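Local coordinates for regulatory protein cox (Enterobacteria phage P2, PDB 4LHF), which binds DNA and represses the phage Pc promoter, which controls the immunity repressor gene C and the integrase gene int, at residues E16-I21 and G26-M31. Numbering follows the deposited sequence.
Sequences EFAKLI and GAVRRM
Val28 inserts its two methyl groups among Phe17, Ala18 and Ile21 in a wholly apolar helix-to-helix contact, the interface between the two helices of the helix-turn-helix of this DNA-binding protein, whose strands 39-42 and 54-58 pair as a hairpin after it, consistent with a winged helix-turn-helix. Helices 14-21 and 25-34 follow one another through a short turn, and in such motifs the second is usually the recognition helix, which suggests the same role for 25-34. Across the two segments the axes run at 110° to each other and come within 9.6 Å. Nearest approach of the backbones falls at the small residue Ala18, whose CA lies 6.2 Å from Val28 CA. The two branches of Val28 divide the work. CG1, anti to the backbone N (chi1 174°), reaches the edge of the Phe17 ring near its plane, a loose approach of 4.5 Å to CD2. CG2, anti to the carbonyl carbon instead, serves both Ala18 and Ile21. Within helix 14-21, Ile21 CG2 lies above one face of the Phe17 ring, offset toward the rim; from outside the pair, Trp62 of helix 59-72 meets the ring edge-to-face. The Val28 side chain also touches Lys23 in the turn and Leu37 in the loop after helix 25-34. At the more exposed end, Ile21 extends CD1 to 4.0 Å from Val28 CG2, while the tightest apolar touch joins that same CG2 to Ala18 CB at 3.6 Å.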
loop_
_atom_site.group_PDB
_atom_site.type_symbol
_atom_site.label_atom_id
_atom_site.label_comp_id
_atom_site.label_asym_id
_atom_site.label_seq_id
_atom_site.Cartn_x
_atom_site.Cartn_y
_atom_site.Cartn_z
ATOM N N GLU A 16 -1.207 -8.940 7.268
ATOM C CA GLU A 16 0.098 -9.312 6.731
ATOM C C GLU A 16 0.814 -8.080 6.188
ATOM O O GLU A 16 2.021 -7.908 6.386
ATOM C CB GLU A 16 -0.057 -10.360 5.628
ATOM C CG GLU A 16 1.249 -10.758 4.952
ATOM C CD GLU A 16 2.137 -11.626 5.828
ATOM O OE1 GLU A 16 1.683 -12.071 6.904
ATOM O OE2 GLU A 16 3.299 -11.866 5.434
ATOM N N PHE A 17 0.058 -7.228 5.502
ATOM C CA PHE A 17 0.580 -5.966 4.996
ATOM C C PHE A 17 1.059 -5.101 6.156
ATOM O O PHE A 17 2.054 -4.385 6.046
ATOM C CB PHE A 17 -0.492 -5.227 4.193
ATOM C CG PHE A 17 -0.002 -3.965 3.545
ATOM C CD1 PHE A 17 0.658 -4.009 2.330
ATOM C CD2 PHE A 17 -0.209 -2.734 4.147
ATOM C CE1 PHE A 17 1.110 -2.850 1.728
ATOM C CE2 PHE A 17 0.241 -1.573 3.551
ATOM C CZ PHE A 17 0.901 -1.630 2.340
ATOM N N ALA A 18 0.338 -5.181 7.271
ATOM C CA ALA A 18 0.724 -4.480 8.487
ATOM C C ALA A 18 2.049 -5.020 9.006
ATOM O O ALA A 18 2.913 -4.254 9.432
ATOM C CB ALA A 18 -0.354 -4.625 9.545
ATOM N N LYS A 19 2.200 -6.342 8.974
ATOM C CA LYS A 19 3.443 -6.972 9.400
ATOM C C LYS A 19 4.608 -6.539 8.517
ATOM O O LYS A 19 5.737 -6.403 8.988
ATOM C CB LYS A 19 3.333 -8.498 9.370
ATOM C CG LYS A 19 2.248 -9.082 10.253
ATOM C CD LYS A 19 2.493 -10.562 10.495
ATOM C CE LYS A 19 1.247 -11.262 11.009
ATOM N NZ LYS A 19 0.283 -11.567 9.912
ATOM N N LEU A 20 4.330 -6.324 7.234
ATOM C CA LEU A 20 5.377 -5.965 6.281
ATOM C C LEU A 20 5.921 -4.550 6.483
ATOM O O LEU A 20 7.121 -4.318 6.347
ATOM C CB LEU A 20 4.885 -6.143 4.841
ATOM C CG LEU A 20 4.657 -7.578 4.363
ATOM C CD1 LEU A 20 4.268 -7.593 2.895
ATOM C CD2 LEU A 20 5.901 -8.414 4.594
ATOM N N ILE A 21 5.040 -3.607 6.802
ATOM C CA ILE A 21 5.454 -2.216 6.964
ATOM C C ILE A 21 5.763 -1.864 8.416
ATOM O O ILE A 21 6.102 -0.723 8.728
ATOM C CB ILE A 21 4.399 -1.243 6.420
ATOM C CG1 ILE A 21 3.106 -1.348 7.230
ATOM C CG2 ILE A 21 4.135 -1.525 4.951
ATOM C CD1 ILE A 21 1.988 -0.462 6.717
ATOM N N GLY A 26 -4.397 -2.104 13.875
ATOM C CA GLY A 26 -5.320 -1.000 14.060
ATOM C C GLY A 26 -4.917 0.214 13.251
ATOM O O GLY A 26 -5.764 0.880 12.653
ATOM N N ALA A 27 -3.617 0.495 13.228
ATOM C CA ALA A 27 -3.082 1.604 12.446
ATOM C C ALA A 27 -3.439 1.462 10.971
ATOM O O ALA A 27 -3.874 2.421 10.332
ATOM C CB ALA A 27 -1.578 1.687 12.613
ATOM N N VAL A 28 -3.256 0.259 10.440
ATOM C CA VAL A 28 -3.526 -0.006 9.033
ATOM C C VAL A 28 -5.019 0.062 8.719
ATOM O O VAL A 28 -5.412 0.575 7.673
ATOM C CB VAL A 28 -2.931 -1.362 8.593
ATOM C CG1 VAL A 28 -3.350 -1.705 7.172
ATOM C CG2 VAL A 28 -1.420 -1.322 8.699
ATOM N N ARG A 29 -5.851 -0.441 9.628
ATOM C CA ARG A 29 -7.291 -0.355 9.431
ATOM C C ARG A 29 -7.724 1.106 9.431
ATOM O O ARG A 29 -8.614 1.500 8.669
ATOM C CB ARG A 29 -8.043 -1.146 10.498
ATOM C CG ARG A 29 -9.144 -2.036 9.934
ATOM C CD ARG A 29 -10.062 -2.562 11.029
ATOM N NE ARG A 29 -9.322 -2.990 12.210
ATOM C CZ ARG A 29 -9.346 -2.350 13.374
ATOM N NH1 ARG A 29 -8.638 -2.810 14.393
ATOM N NH2 ARG A 29 -10.082 -1.255 13.518
ATOM N N ARG A 30 -7.082 1.910 10.276
ATOM C CA ARG A 30 -7.323 3.351 10.288
ATOM C C ARG A 30 -6.888 3.997 8.975
ATOM O O ARG A 30 -7.542 4.924 8.487
ATOM C CB ARG A 30 -6.619 4.006 11.476
ATOM C CG ARG A 30 -7.276 3.710 12.824
ATOM C CD ARG A 30 -6.725 4.587 13.940
ATOM N NE ARG A 30 -5.483 4.082 14.519
ATOM C CZ ARG A 30 -5.430 3.215 15.526
ATOM N NH1 ARG A 30 -6.549 2.731 16.051
ATOM N NH2 ARG A 30 -4.258 2.818 16.004
ATOM N N MET A 31 -5.781 3.508 8.416
ATOM C CA MET A 31 -5.316 3.975 7.115
ATOM C C MET A 31 -6.358 3.680 6.044
ATOM O O MET A 31 -6.623 4.510 5.180
ATOM C CB MET A 31 -4.003 3.295 6.725
ATOM C CG MET A 31 -2.818 3.654 7.614
ATOM S SD MET A 31 -1.277 2.921 7.021
ATOM C CE MET A 31 -1.104 3.740 5.441
#